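Local coordinates for At4g34840 (Arabidopsis thaliana, PDB 3BSF), which is a nucleosidase of the phosphorylase superfamily, modelled here with adenine in its ligand pocket, at residues M55-N60 / F245-C250; S14-I19 / P95-N100; V120-F125 / M142-P147; G209-V214 / E226-V231. One frame throughout, in Å; residues are numbered along the deposited sequence.

Contact 1. Residues M55-N60 / F245-C250; sequences MYKDLN and FISGKC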
loop_
_atom_site.group_PDB
_atom_site.type_symbol
_atom_site.label_atom_id
_atom_site.label_comp_id
_atom_site.label_asym_id
_atom_site.label_seq_id
_atom_site.Cartn_x
_atom_site.Cartn_y
_atom_site.Cartn_z
ATOM N N MET A 55 -28.652 8.189 -4.462
ATOM C CA MET A 55 -29.498 8.066 -3.285
ATOM C C MET A 55 -30.509 6.928 -3.434
ATOM O O MET A 55 -31.551 7.094 -4.062
ATOM C CB MET A 55 -30.231 9.393 -3.005
ATOM C CG MET A 55 -29.631 10.236 -1.861
ATOM S SD MET A 55 -27.967 10.953 -2.178
ATOM C CE MET A 55 -28.207 12.605 -1.601
ATOM N N TYR A 56 -30.187 5.771 -2.861
ATOM C CA TYR A 56 -31.073 4.616 -2.903
ATOM C C TYR A 56 -31.860 4.653 -1.606
ATOM O O TYR A 56 -31.288 4.534 -0.524
ATOM C CB TYR A 56 -30.266 3.320 -2.994
ATOM C CG TYR A 56 -31.107 2.059 -3.006
ATOM C CD1 TYR A 56 -31.753 1.631 -4.167
ATOM C CD2 TYR A 56 -31.259 1.293 -1.851
ATOM C CE1 TYR A 56 -32.537 0.463 -4.175
ATOM C CE2 TYR A 56 -32.036 0.129 -1.842
ATOM C CZ TYR A 56 -32.675 -0.284 -3.004
ATOM O OH TYR A 56 -33.452 -1.431 -2.979
ATOM N N LYS A 57 -33.175 4.812 -1.728
ATOM C CA LYS A 57 -34.061 4.922 -0.575
ATOM C C LYS A 57 -33.485 5.948 0.396
ATOM O O LYS A 57 -33.250 7.099 0.031
ATOM C CB LYS A 57 -34.244 3.568 0.110
ATOM C CG LYS A 57 -35.126 2.635 -0.689
ATOM C CD LYS A 57 -35.410 1.341 0.042
ATOM C CE LYS A 57 -36.319 0.448 -0.800
ATOM N NZ LYS A 57 -36.695 -0.832 -0.120
ATOM N N ASP A 58 -33.235 5.538 1.625
ATOM C CA ASP A 58 -32.696 6.478 2.597
ATOM C C ASP A 58 -31.194 6.299 2.783
ATOM O O ASP A 58 -30.691 6.335 3.909
ATOM C CB ASP A 58 -33.430 6.297 3.928
ATOM C CG ASP A 58 -34.903 6.693 3.838
ATOM O OD1 ASP A 58 -35.381 6.961 2.705
ATOM O OD2 ASP A 58 -35.578 6.734 4.901
ATOM N N LEU A 59 -30.481 6.125 1.673
ATOM C CA LEU A 59 -29.042 5.913 1.728
ATOM C C LEU A 59 -28.272 6.626 0.630
ATOM O O LEU A 59 -28.617 6.536 -0.540
ATOM C CB LEU A 59 -28.727 4.419 1.624
ATOM C CG LEU A 59 -29.420 3.381 2.509
ATOM C CD1 LEU A 59 -28.934 2.010 2.069
ATOM C CD2 LEU A 59 -29.119 3.606 3.989
ATOM N N ASN A 60 -27.214 7.326 1.020
ATOM C CA ASN A 60 -26.354 8.018 0.069
ATOM C C ASN A 60 -25.258 7.032 -0.286
ATOM O O ASN A 60 -24.266 6.904 0.430
ATOM C CB ASN A 60 -25.716 9.248 0.704
ATOM C CG ASN A 60 -26.732 10.171 1.295
ATOM O OD1 ASN A 60 -27.583 10.697 0.590
ATOM N ND2 ASN A 60 -26.657 10.373 2.599
ATOM N N PHE A 245 -31.117 -4.345 2.497
ATOM C CA PHE A 245 -31.259 -4.822 3.876
ATOM C C PHE A 245 -30.843 -3.776 4.896
ATOM O O PHE A 245 -31.465 -3.649 5.949
ATOM C CB PHE A 245 -30.406 -6.082 4.078
ATOM C CG PHE A 245 -30.286 -6.526 5.524
ATOM C CD1 PHE A 245 -31.297 -7.260 6.130
ATOM C CD2 PHE A 245 -29.165 -6.188 6.284
ATOM C CE1 PHE A 245 -31.199 -7.649 7.474
ATOM C CE2 PHE A 245 -29.060 -6.574 7.629
ATOM C CZ PHE A 245 -30.078 -7.304 8.222
ATOM N N ILE A 246 -29.774 -3.047 4.582
ATOM C CA ILE A 246 -29.252 -2.013 5.463
ATOM C C ILE A 246 -30.180 -0.808 5.530
ATOM O O ILE A 246 -30.432 -0.278 6.610
ATOM C CB ILE A 246 -27.864 -1.531 4.990
ATOM C CG1 ILE A 246 -26.877 -2.692 5.029
ATOM C CG2 ILE A 246 -27.392 -0.348 5.840
ATOM C CD1 ILE A 246 -25.591 -2.411 4.296
ATOM N N SER A 247 -30.680 -0.383 4.373
ATOM C CA SER A 247 -31.565 0.776 4.278
ATOM C C SER A 247 -32.600 0.802 5.402
ATOM O O SER A 247 -33.445 -0.090 5.512
ATOM C CB SER A 247 -32.272 0.793 2.918
ATOM O OG SER A 247 -32.919 2.035 2.694
ATOM N N GLY A 248 -32.516 1.823 6.249
ATOM C CA GLY A 248 -33.453 1.938 7.345
ATOM C C GLY A 248 -32.936 1.501 8.696
ATOM O O GLY A 248 -33.485 1.890 9.718
ATOM N N LYS A 249 -31.870 0.717 8.715
ATOM C CA LYS A 249 -31.307 0.219 9.974
ATOM C C LYS A 249 -30.194 1.057 10.641
ATOM O O LYS A 249 -29.718 2.041 10.078
ATOM C CB LYS A 249 -30.790 -1.206 9.752
ATOM C CG LYS A 249 -31.890 -2.233 9.510
ATOM C CD LYS A 249 -31.325 -3.547 9.036
ATOM C CE LYS A 249 -32.321 -4.656 9.238
ATOM N NZ LYS A 249 -32.478 -4.957 10.689
ATOM N N CYS A 250 -29.809 0.665 11.857
ATOM C CA CYS A 250 -28.724 1.322 12.597
ATOM C C CYS A 250 -27.543 0.375 12.522
ATOM O O CYS A 250 -27.714 -0.804 12.216
ATOM C CB CYS A 250 -29.087 1.552 14.070
ATOM S SG CYS A 250 -30.270 2.905 14.334
#
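S247, just past the C-terminal end of helix 227-246, meets the beta hairpin that joins strands 50-56 and 59-65. The hairpin closes with a type II' turn from Y56 to L59. Two backbone bonds between Y56 and L59 hold its ends together; the one from L59 N to Y56 O is weak. S247 is the first residue to leave helical geometry, and a type II turn from I246 to K249 follows it. The contact is small and made by van der Waals touches. L59 carries most of it on the hairpin side. Its CD1 lies 3.7 Å from S247 CB and equally near S247 CA, while its CD2 stands 3.8 Å from S247 CA. Both methyls approach S247 CA from the same side. The hydroxyl of S247 turns toward the bend of the hairpin. OG is anti to the backbone N (chi1 -168°), which carries it past L59 to the start of the K57 side chain. There OG lies 3.3 Å from K57 CB and 3.7 Å from K57 CD, alongside an aliphatic chain that runs extended beyond CG. D58 N is 3.7 Å from the same OG. Within the hairpin, K57 CG sits over one face of the Y56 ring, toward its rim. The site is at the surface, and of the touching residues L59 alone is buried. K57 NZ forms a salt bridge with D244 of the helix; Y56 OH makes a weak hydrogen bond to the same carboxylate. L59 packs on I243 of helix 227-246 and on I16 of strand 15-19.

Contact 2. Residues S14-I19 / P95-N100; sequences STIVFI and PDLIIN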
loop_
_atom_site.group_PDB
_atom_site.type_symbol
_atom_site.label_atom_id
_atom_site.label_comp_id
_atom_site.label_asym_id
_atom_site.label_seq_id
_atom_site.Cartn_x
_atom_site.Cartn_y
_atom_site.Cartn_z
ATOM N N SER A 14 -26.598 6.522 7.314
ATOM C CA SER A 14 -26.978 7.488 6.302
ATOM C C SER A 14 -26.189 7.311 5.017
ATOM O O SER A 14 -26.775 7.214 3.937
ATOM C CB SER A 14 -26.787 8.908 6.837
ATOM O OG SER A 14 -27.366 9.848 5.956
ATOM N N THR A 15 -24.864 7.253 5.126
ATOM C CA THR A 15 -24.055 7.103 3.930
ATOM C C THR A 15 -23.154 5.869 3.879
ATOM O O THR A 15 -22.518 5.491 4.864
ATOM C CB THR A 15 -23.213 8.347 3.711
ATOM O OG1 THR A 15 -22.265 8.458 4.771
ATOM C CG2 THR A 15 -24.092 9.581 3.718
ATOM N N ILE A 16 -23.114 5.259 2.699
ATOM C CA ILE A 16 -22.316 4.065 2.447
ATOM C C ILE A 16 -21.320 4.237 1.299
ATOM O O ILE A 16 -21.722 4.412 0.144
ATOM C CB ILE A 16 -23.209 2.858 2.069
ATOM C CG1 ILE A 16 -24.152 2.516 3.220
ATOM C CG2 ILE A 16 -22.333 1.668 1.726
ATOM C CD1 ILE A 16 -25.085 1.358 2.934
ATOM N N VAL A 17 -20.028 4.166 1.609
ATOM C CA VAL A 17 -19.011 4.271 0.570
ATOM C C VAL A 17 -18.496 2.893 0.179
ATOM O O VAL A 17 -18.000 2.145 1.019
ATOM C CB VAL A 17 -17.799 5.102 1.015
ATOM C CG1 VAL A 17 -16.711 5.044 -0.055
ATOM C CG2 VAL A 17 -18.217 6.523 1.262
ATOM N N PHE A 18 -18.621 2.576 -1.105
ATOM C CA PHE A 18 -18.145 1.318 -1.665
ATOM C C PHE A 18 -16.771 1.514 -2.275
ATOM O O PHE A 18 -16.557 2.456 -3.044
ATOM C CB PHE A 18 -19.074 0.843 -2.767
ATOM C CG PHE A 18 -20.272 0.126 -2.271
ATOM C CD1 PHE A 18 -20.232 -1.243 -2.062
ATOM C CD2 PHE A 18 -21.440 0.825 -1.983
ATOM C CE1 PHE A 18 -21.337 -1.915 -1.572
ATOM C CE2 PHE A 18 -22.557 0.169 -1.490
ATOM C CZ PHE A 18 -22.511 -1.207 -1.282
ATOM N N ILE A 19 -15.842 0.630 -1.938
ATOM C CA ILE A 19 -14.494 0.690 -2.504
ATOM C C ILE A 19 -14.321 -0.507 -3.468
ATOM O O ILE A 19 -14.384 -1.670 -3.049
ATOM C CB ILE A 19 -13.416 0.619 -1.385
ATOM C CG1 ILE A 19 -13.551 1.823 -0.450
ATOM C CG2 ILE A 19 -12.024 0.573 -1.988
ATOM C CD1 ILE A 19 -13.229 3.175 -1.097
ATOM N N PRO A 95 -17.998 8.565 5.431
ATOM C CA PRO A 95 -19.108 7.615 5.477
ATOM C C PRO A 95 -19.400 7.016 6.844
ATOM O O PRO A 95 -18.566 7.060 7.754
ATOM C CB PRO A 95 -18.665 6.555 4.494
ATOM C CG PRO A 95 -17.220 6.422 4.848
ATOM C CD PRO A 95 -16.761 7.875 5.006
ATOM N N ASP A 96 -20.598 6.449 6.964
ATOM C CA ASP A 96 -21.030 5.802 8.187
ATOM C C ASP A 96 -20.585 4.352 8.090
ATOM O O ASP A 96 -20.208 3.726 9.079
ATOM C CB ASP A 96 -22.556 5.836 8.320
ATOM C CG ASP A 96 -23.102 7.225 8.644
ATOM O OD1 ASP A 96 -22.551 7.891 9.552
ATOM O OD2 ASP A 96 -24.099 7.636 8.001
ATOM N N LEU A 97 -20.618 3.831 6.872
ATOM C CA LEU A 97 -20.252 2.444 6.631
ATOM C C LEU A 97 -19.501 2.293 5.316
ATOM O O LEU A 97 -19.966 2.726 4.262
ATOM C CB LEU A 97 -21.516 1.594 6.595
ATOM C CG LEU A 97 -21.408 0.103 6.339
ATOM C CD1 LEU A 97 -20.768 -0.604 7.530
ATOM C CD2 LEU A 97 -22.819 -0.419 6.101
ATOM N N ILE A 98 -18.332 1.679 5.381
ATOM C CA ILE A 98 -17.559 1.465 4.180
ATOM C C ILE A 98 -17.538 -0.030 3.854
ATOM O O ILE A 98 -17.309 -0.875 4.721
ATOM C CB ILE A 98 -16.132 2.038 4.337
ATOM C CG1 ILE A 98 -15.175 1.327 3.385
ATOM C CG2 ILE A 98 -15.677 1.928 5.776
ATOM C CD1 ILE A 98 -13.751 1.789 3.531
ATOM N N ILE A 99 -17.810 -0.345 2.592
ATOM C CA ILE A 99 -17.847 -1.721 2.130
ATOM C C ILE A 99 -16.912 -1.946 0.955
ATOM O O ILE A 99 -16.917 -1.186 -0.013
ATOM C CB ILE A 99 -19.269 -2.119 1.700
ATOM C CG1 ILE A 99 -20.229 -1.909 2.871
ATOM C CG2 ILE A 99 -19.291 -3.579 1.230
ATOM C CD1 ILE A 99 -21.677 -2.207 2.539
ATOM N N ASN A 100 -16.120 -3.011 1.055
ATOM C CA ASN A 100 -15.163 -3.385 0.023
ATOM C C ASN A 100 -15.618 -4.616 -0.733
ATOM O O ASN A 100 -15.513 -5.736 -0.229
ATOM C CB ASN A 100 -13.809 -3.674 0.654
ATOM C CG ASN A 100 -12.819 -4.238 -0.338
ATOM O OD1 ASN A 100 -12.597 -3.662 -1.400
ATOM N ND2 ASN A 100 -12.211 -5.368 0.006
#
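T15 and D96 join the two strands at their starting ends, and a parallel backbone ladder continues from them. The ladder pairs I16 with L97, V17 with I98 and F18 with I99. It starts with L97 N to T15 O; D96 N adds a second donor to the same oxygen. Then V17 N donates to L97 O, I99 N to V17 O, and I19 N to I99 O at 2.9 Å. The strand axes lie 4.7 Å apart and are turned by 22°. A second grip comes from the D96 carboxylate. Its OD2 takes S14 N at 2.8 Å and T15 N at 3.0 Å, both on the anti side. The two donors reach it from opposite faces of the carboxylate plane. The D96 CG lies beside its own backbone N (chi1 -72°), and this turns the carboxylate to the start of strand 15-19. R11 adds a long, weak ion pair to OD2.

Apolar contacts lie on both faces of the sheet. On the face of I16, F18 and I99, the F18 ring and I99 run side by side in the same direction, with F18 CE1 3.8 Å from I99 CG2. I99 CD1 touches both F18 CZ and I16 CG2, each at 4.0 Å. On the other face, I19 CG1 meets I98 CD1 at 4.0 Å. There V17 CG2 also lies against P95 CB.

Helices 79-91 and 190-199 cover the face of I19 and I98, while strand 59-65 flanks strand 15-19. Neighbouring parallel strands with helices packed against the sheet are typical of the alpha/beta core of the phosphorylase superfamily.

Contact 3. Residues V120-F125 / M142-P147; sequences VSTVAF and MRNTFP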
loop_
_atom_site.group_PDB
_atom_site.type_symbol
_atom_site.label_atom_id
_atom_site.label_comp_id
_atom_site.label_asym_id
_atom_site.label_seq_id
_atom_site.Cartn_x
_atom_site.Cartn_y
_atom_site.Cartn_z
ATOM N N VAL A 120 -16.581 -11.724 4.148
ATOM C CA VAL A 120 -15.345 -11.874 4.914
ATOM C C VAL A 120 -15.558 -11.596 6.400
ATOM O O VAL A 120 -16.176 -10.601 6.771
ATOM C CB VAL A 120 -14.258 -10.935 4.368
ATOM C CG1 VAL A 120 -13.005 -11.007 5.242
ATOM C CG2 VAL A 120 -13.946 -11.309 2.925
ATOM N N SER A 121 -15.043 -12.500 7.231
ATOM C CA SER A 121 -15.157 -12.417 8.695
ATOM C C SER A 121 -13.923 -11.777 9.298
ATOM O O SER A 121 -14.001 -10.880 10.140
ATOM C CB SER A 121 -15.297 -13.813 9.304
ATOM O OG SER A 121 -14.048 -14.471 9.321
ATOM N N THR A 122 -12.781 -12.280 8.867
ATOM C CA THR A 122 -11.499 -11.796 9.323
ATOM C C THR A 122 -10.613 -11.827 8.086
ATOM O O THR A 122 -10.702 -12.760 7.268
ATOM C CB THR A 122 -10.934 -12.726 10.443
ATOM O OG1 THR A 122 -9.576 -12.375 10.755
ATOM C CG2 THR A 122 -10.990 -14.163 9.997
ATOM N N VAL A 123 -9.781 -10.797 7.941
ATOM C CA VAL A 123 -8.877 -10.694 6.802
ATOM C C VAL A 123 -7.446 -10.447 7.263
ATOM O O VAL A 123 -7.214 -9.865 8.325
ATOM C CB VAL A 123 -9.305 -9.554 5.844
ATOM C CG1 VAL A 123 -9.044 -8.174 6.489
ATOM C CG2 VAL A 123 -8.571 -9.709 4.513
ATOM N N ALA A 124 -6.493 -10.905 6.461
ATOM C CA ALA A 124 -5.086 -10.734 6.783
ATOM C C ALA A 124 -4.208 -10.742 5.533
ATOM O O ALA A 124 -4.674 -11.041 4.424
ATOM C CB ALA A 124 -4.637 -11.830 7.746
ATOM N N PHE A 125 -2.934 -10.406 5.722
ATOM C CA PHE A 125 -1.981 -10.376 4.619
ATOM C C PHE A 125 -1.217 -11.697 4.583
ATOM O O PHE A 125 -0.780 -12.200 5.626
ATOM C CB PHE A 125 -0.964 -9.235 4.792
ATOM C CG PHE A 125 -1.490 -7.868 4.442
ATOM C CD1 PHE A 125 -1.925 -6.996 5.435
ATOM C CD2 PHE A 125 -1.505 -7.432 3.118
ATOM C CE1 PHE A 125 -2.358 -5.712 5.117
ATOM C CE2 PHE A 125 -1.937 -6.152 2.787
ATOM C CZ PHE A 125 -2.362 -5.291 3.789
ATOM N N MET A 142 -3.539 -9.183 10.809
ATOM C CA MET A 142 -4.895 -9.708 10.748
ATOM C C MET A 142 -5.877 -8.827 11.520
ATOM O O MET A 142 -5.538 -8.275 12.574
ATOM C CB MET A 142 -4.922 -11.133 11.311
ATOM C CG MET A 142 -6.298 -11.817 11.307
ATOM S SD MET A 142 -6.210 -13.613 11.686
ATOM C CE MET A 142 -7.066 -13.697 13.258
ATOM N N ARG A 143 -7.087 -8.685 10.979
ATOM C CA ARG A 143 -8.116 -7.908 11.646
ATOM C C ARG A 143 -9.543 -8.348 11.312
ATOM O O ARG A 143 -9.778 -8.992 10.288
ATOM C CB ARG A 143 -7.934 -6.420 11.358
ATOM C CG ARG A 143 -7.826 -6.029 9.902
ATOM C CD ARG A 143 -7.778 -4.509 9.790
ATOM N NE ARG A 143 -6.911 -3.888 10.802
ATOM C CZ ARG A 143 -5.578 -3.871 10.762
ATOM N NH1 ARG A 143 -4.924 -4.445 9.756
ATOM N NH2 ARG A 143 -4.892 -3.269 11.727
ATOM N N ASN A 144 -10.481 -8.008 12.197
ATOM C CA ASN A 144 -11.903 -8.344 12.048
ATOM C C ASN A 144 -12.671 -7.335 11.212
ATOM O O ASN A 144 -12.247 -6.178 11.054
ATOM C CB ASN A 144 -12.605 -8.373 13.407
ATOM C CG ASN A 144 -12.333 -9.611 14.183
ATOM O OD1 ASN A 144 -12.500 -9.623 15.397
ATOM N ND2 ASN A 144 -11.929 -10.677 13.495
ATOM N N THR A 145 -13.823 -7.776 10.714
ATOM C CA THR A 145 -14.701 -6.925 9.926
ATOM C C THR A 145 -15.841 -6.567 10.869
ATOM O O THR A 145 -16.005 -7.203 11.916
ATOM C CB THR A 145 -15.285 -7.673 8.712
ATOM O OG1 THR A 145 -15.950 -8.862 9.159
ATOM C CG2 THR A 145 -14.179 -8.048 7.735
ATOM N N PHE A 146 -16.626 -5.553 10.517
ATOM C CA PHE A 146 -17.747 -5.160 11.357
ATOM C C PHE A 146 -18.735 -6.327 11.420
ATOM O O PHE A 146 -19.113 -6.900 10.400
ATOM C CB PHE A 146 -18.437 -3.916 10.791
ATOM C CG PHE A 146 -19.461 -3.343 11.709
ATOM C CD1 PHE A 146 -19.068 -2.621 12.836
ATOM C CD2 PHE A 146 -20.814 -3.577 11.491
ATOM C CE1 PHE A 146 -20.010 -2.142 13.737
ATOM C CE2 PHE A 146 -21.761 -3.107 12.380
ATOM C CZ PHE A 146 -21.361 -2.385 13.510
ATOM N N PRO A 147 -19.164 -6.693 12.629
ATOM C CA PRO A 147 -20.108 -7.801 12.829
ATOM C C PRO A 147 -21.512 -7.587 12.260
ATOM O O PRO A 147 -22.231 -6.692 12.699
ATOM C CB PRO A 147 -20.104 -7.981 14.349
ATOM C CG PRO A 147 -19.840 -6.580 14.838
ATOM C CD PRO A 147 -18.755 -6.103 13.917
#
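V123 and R143 form an antiparallel hydrogen-bonded pair, with V123 N to R143 O at 3.0 Å and R143 N to V123 O at 2.9 Å. Both bonds are nearly straight. T122 and N144 make the adjoining non-hydrogen-bonded pair. The chain turns a corner at S121 and T122, and T145 follows it round: T145 N donates to S121 O at 3.2 Å. The T145 hydroxyl sits between its own backbone N and carbonyl carbon (chi1 55°), facing that corner. OG1 lies 3.0 Å from both V120 O and S121 O, and its one proton may go to either. The T145 and V120 side chains cross at about a right angle, where T145 CG2 meets V120 CG1.

At the other end, A124 CB touches M142 CB at 3.6 Å. M142 has CG anti to its backbone N (chi1 -180°), and its chain then bends at the sulfur. The chain crosses T122 at a slant, with CG 3.4 Å from T122 OG1. That hydroxyl also makes a weak bond to R143 O. On the face of V123 and R143, both side chains pack on A194 of helix 190-199.

Strand 158-164 pairs with strand 117-125 too, in parallel. The contact thus adds a short antiparallel edge, strand 143-144, to the mixed sheet of this phosphorylase-superfamily fold.

Contact 4. Residues G209-V214 / E226-V231; sequences GVTDIV and ENLAAV. With ADE (adenine), chain C.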
loop_
_atom_site.group_PDB
_atom_site.type_symbol
_atom_site.label_atom_id
_atom_site.label_comp_id
_atom_site.label_asym_id
_atom_site.label_seq_id
_atom_site.Cartn_x
_atom_site.Cartn_y
_atom_site.Cartn_z
ATOM N N GLY A 209 -16.788 -12.073 -4.448
ATOM C CA GLY A 209 -17.395 -13.011 -5.387
ATOM C C GLY A 209 -16.334 -13.935 -5.966
ATOM O O GLY A 209 -15.399 -13.477 -6.636
ATOM N N VAL A 210 -16.478 -15.237 -5.719
ATOM C CA VAL A 210 -15.491 -16.220 -6.182
ATOM C C VAL A 210 -15.536 -16.452 -7.684
ATOM O O VAL A 210 -16.502 -16.987 -8.204
ATOM C CB VAL A 210 -15.664 -17.590 -5.469
ATOM C CG1 VAL A 210 -14.526 -18.519 -5.851
ATOM C CG2 VAL A 210 -15.700 -17.399 -3.963
ATOM N N THR A 211 -14.472 -16.066 -8.377
ATOM C CA THR A 211 -14.416 -16.231 -9.823
ATOM C C THR A 211 -13.426 -17.292 -10.282
ATOM O O THR A 211 -13.485 -17.760 -11.414
ATOM C CB THR A 211 -14.031 -14.916 -10.501
ATOM O OG1 THR A 211 -12.773 -14.469 -9.979
ATOM C CG2 THR A 211 -15.116 -13.852 -10.259
ATOM N N ASP A 212 -12.522 -17.677 -9.397
ATOM C CA ASP A 212 -11.507 -18.652 -9.740
ATOM C C ASP A 212 -11.203 -19.575 -8.561
ATOM O O ASP A 212 -11.029 -19.127 -7.432
ATOM C CB ASP A 212 -10.247 -17.898 -10.194
ATOM C CG ASP A 212 -9.020 -18.791 -10.298
ATOM O OD1 ASP A 212 -9.084 -19.839 -10.989
ATOM O OD2 ASP A 212 -7.976 -18.431 -9.694
ATOM N N ILE A 213 -11.176 -20.875 -8.822
ATOM C CA ILE A 213 -10.863 -21.827 -7.778
ATOM C C ILE A 213 -9.357 -22.030 -7.837
ATOM O O ILE A 213 -8.841 -22.717 -8.716
ATOM C CB ILE A 213 -11.621 -23.157 -7.985
ATOM C CG1 ILE A 213 -13.060 -23.000 -7.489
ATOM C CG2 ILE A 213 -10.925 -24.289 -7.246
ATOM C CD1 ILE A 213 -13.844 -24.291 -7.436
ATOM N N VAL A 214 -8.658 -21.391 -6.907
ATOM C CA VAL A 214 -7.206 -21.467 -6.843
ATOM C C VAL A 214 -6.694 -22.907 -6.766
ATOM O O VAL A 214 -5.796 -23.284 -7.516
ATOM C CB VAL A 214 -6.669 -20.660 -5.632
ATOM C CG1 VAL A 214 -5.157 -20.725 -5.590
ATOM C CG2 VAL A 214 -7.121 -19.215 -5.731
ATOM N N GLU A 226 -14.853 -15.627 -18.703
ATOM C CA GLU A 226 -16.306 -15.716 -18.586
ATOM C C GLU A 226 -16.797 -15.442 -17.164
ATOM O O GLU A 226 -17.414 -14.407 -16.904
ATOM C CB GLU A 226 -16.797 -17.094 -19.057
ATOM C CG GLU A 226 -18.238 -17.120 -19.605
ATOM C CD GLU A 226 -19.323 -17.185 -18.526
ATOM O OE1 GLU A 226 -20.523 -17.079 -18.879
ATOM O OE2 GLU A 226 -18.988 -17.354 -17.332
ATOM N N ASN A 227 -16.514 -16.364 -16.246
ATOM C CA ASN A 227 -16.944 -16.234 -14.856
ATOM C C ASN A 227 -16.888 -14.818 -14.303
ATOM O O ASN A 227 -17.707 -14.452 -13.467
ATOM C CB ASN A 227 -16.129 -17.174 -13.973
ATOM C CG ASN A 227 -16.455 -18.629 -14.228
ATOM O OD1 ASN A 227 -16.302 -19.126 -15.341
ATOM N ND2 ASN A 227 -16.916 -19.320 -13.196
ATOM N N LEU A 228 -15.933 -14.021 -14.771
ATOM C CA LEU A 228 -15.804 -12.639 -14.308
ATOM C C LEU A 228 -17.005 -11.809 -14.758
ATOM O O LEU A 228 -17.108 -10.624 -14.453
ATOM C CB LEU A 228 -14.508 -12.010 -14.836
ATOM C CG LEU A 228 -14.268 -10.541 -14.445
ATOM C CD1 LEU A 228 -14.319 -10.390 -12.929
ATOM C CD2 LEU A 228 -12.923 -10.059 -14.983
ATOM N N ALA A 229 -17.905 -12.449 -15.492
ATOM C CA ALA A 229 -19.122 -11.830 -15.995
ATOM C C ALA A 229 -20.275 -12.509 -15.271
ATOM O O ALA A 229 -21.162 -11.852 -14.725
ATOM C CB ALA A 229 -19.239 -12.061 -17.486
ATOM N N ALA A 230 -20.237 -13.839 -15.266
ATOM C CA ALA A 230 -21.253 -14.654 -14.613
ATOM C C ALA A 230 -21.325 -14.350 -13.116
ATOM O O ALA A 230 -22.410 -14.210 -12.551
ATOM C CB ALA A 230 -20.944 -16.137 -14.834
ATOM N N VAL A 231 -20.162 -14.246 -12.480
ATOM C CA VAL A 231 -20.095 -13.971 -11.054
ATOM C C VAL A 231 -20.262 -12.496 -10.786
ATOM O O VAL A 231 -21.012 -12.115 -9.900
ATOM C CB VAL A 231 -18.762 -14.423 -10.465
ATOM C CG1 VAL A 231 -18.762 -14.224 -8.961
ATOM C CG2 VAL A 231 -18.525 -15.872 -10.819
HETATM N N9 ADE C . -9.170 -12.026 -8.210
HETATM C C8 ADE C . -9.791 -12.937 -9.006
HETATM N N7 ADE C . -9.203 -14.168 -9.009
HETATM C C5 ADE C . -8.135 -14.021 -8.151
HETATM C C6 ADE C . -7.080 -14.918 -7.681
HETATM N N6 ADE C . -7.016 -16.182 -8.090
HETATM N N1 ADE C . -6.117 -14.399 -6.767
HETATM C C2 ADE C . -6.199 -13.084 -6.354
HETATM N N3 ADE C . -7.169 -12.160 -6.752
HETATM C C4 ADE C . -8.094 -12.701 -7.645
#
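T211 and V231 are the main side-chain pair where strand 209-213 meets the start of helix 227-246. The strand and helix run nearly antiparallel, at 155°, with axes 8.1 Å apart. The two branches of T211 have separate roles. CG2 lies beside the backbone N, anti to the carbonyl carbon, and points to the helix. It meets V231 CB at 3.7 Å, and the two side chains cross at a slant. L228 is a looser neighbour of the same methyl. OG1 instead points to the ligand, 3.5 Å from adenine C8, and makes a weak hydrogen bond to A104 O. V231 also spreads both its methyls over the strand backbone. Its CG2 is 3.5 Å from V210 O, and its CG1 is 3.9 Å from G209 C. G209 carries no side chain there, and the helix can approach this part of the strand closely. N227 sets its CB against T211 O at 3.7 Å.

D212 has no part in the helix contact. Its CG is anti to the backbone N (chi1 168°), which turns the carboxylate to the ligand. OD2 accepts a hydrogen bond from adenine N6 at 2.9 Å, bent to 133° at the hydrogen. V214 CG2 lies 3.8 Å from the same nitrogen, and K186 gives adenine a further hydrogen bond. The chemistry divides: apolar and van der Waals touches join strand to helix, while D212 hydrogen-bonds adenine and T211 OG1 lines the pocket beside C8. T211 thus faces both pocket and helix. As an acceptor, the D212 carboxylate is consistent with recognition of the N6 amino group.

From the N terminus, strand 15-19 comes first and pairs with 97-100, so contact 2 closes a loop of 75 residues. Contact 1 opens inside that loop at the 55-60 hairpin and closes only at 245-250, so the two cross. They also touch: N60 probably hydrogen-bonds to S14 and I16, and I246 packs on L97. Contacts 3 and 4 follow in series and both nest inside contact 1. Contact 3 closes a short loop at one sheet edge. Contact 4 joins strand 204-213 to the start of helix 227-246, the helix whose far end makes contact 1. All four reach the same mixed sheet.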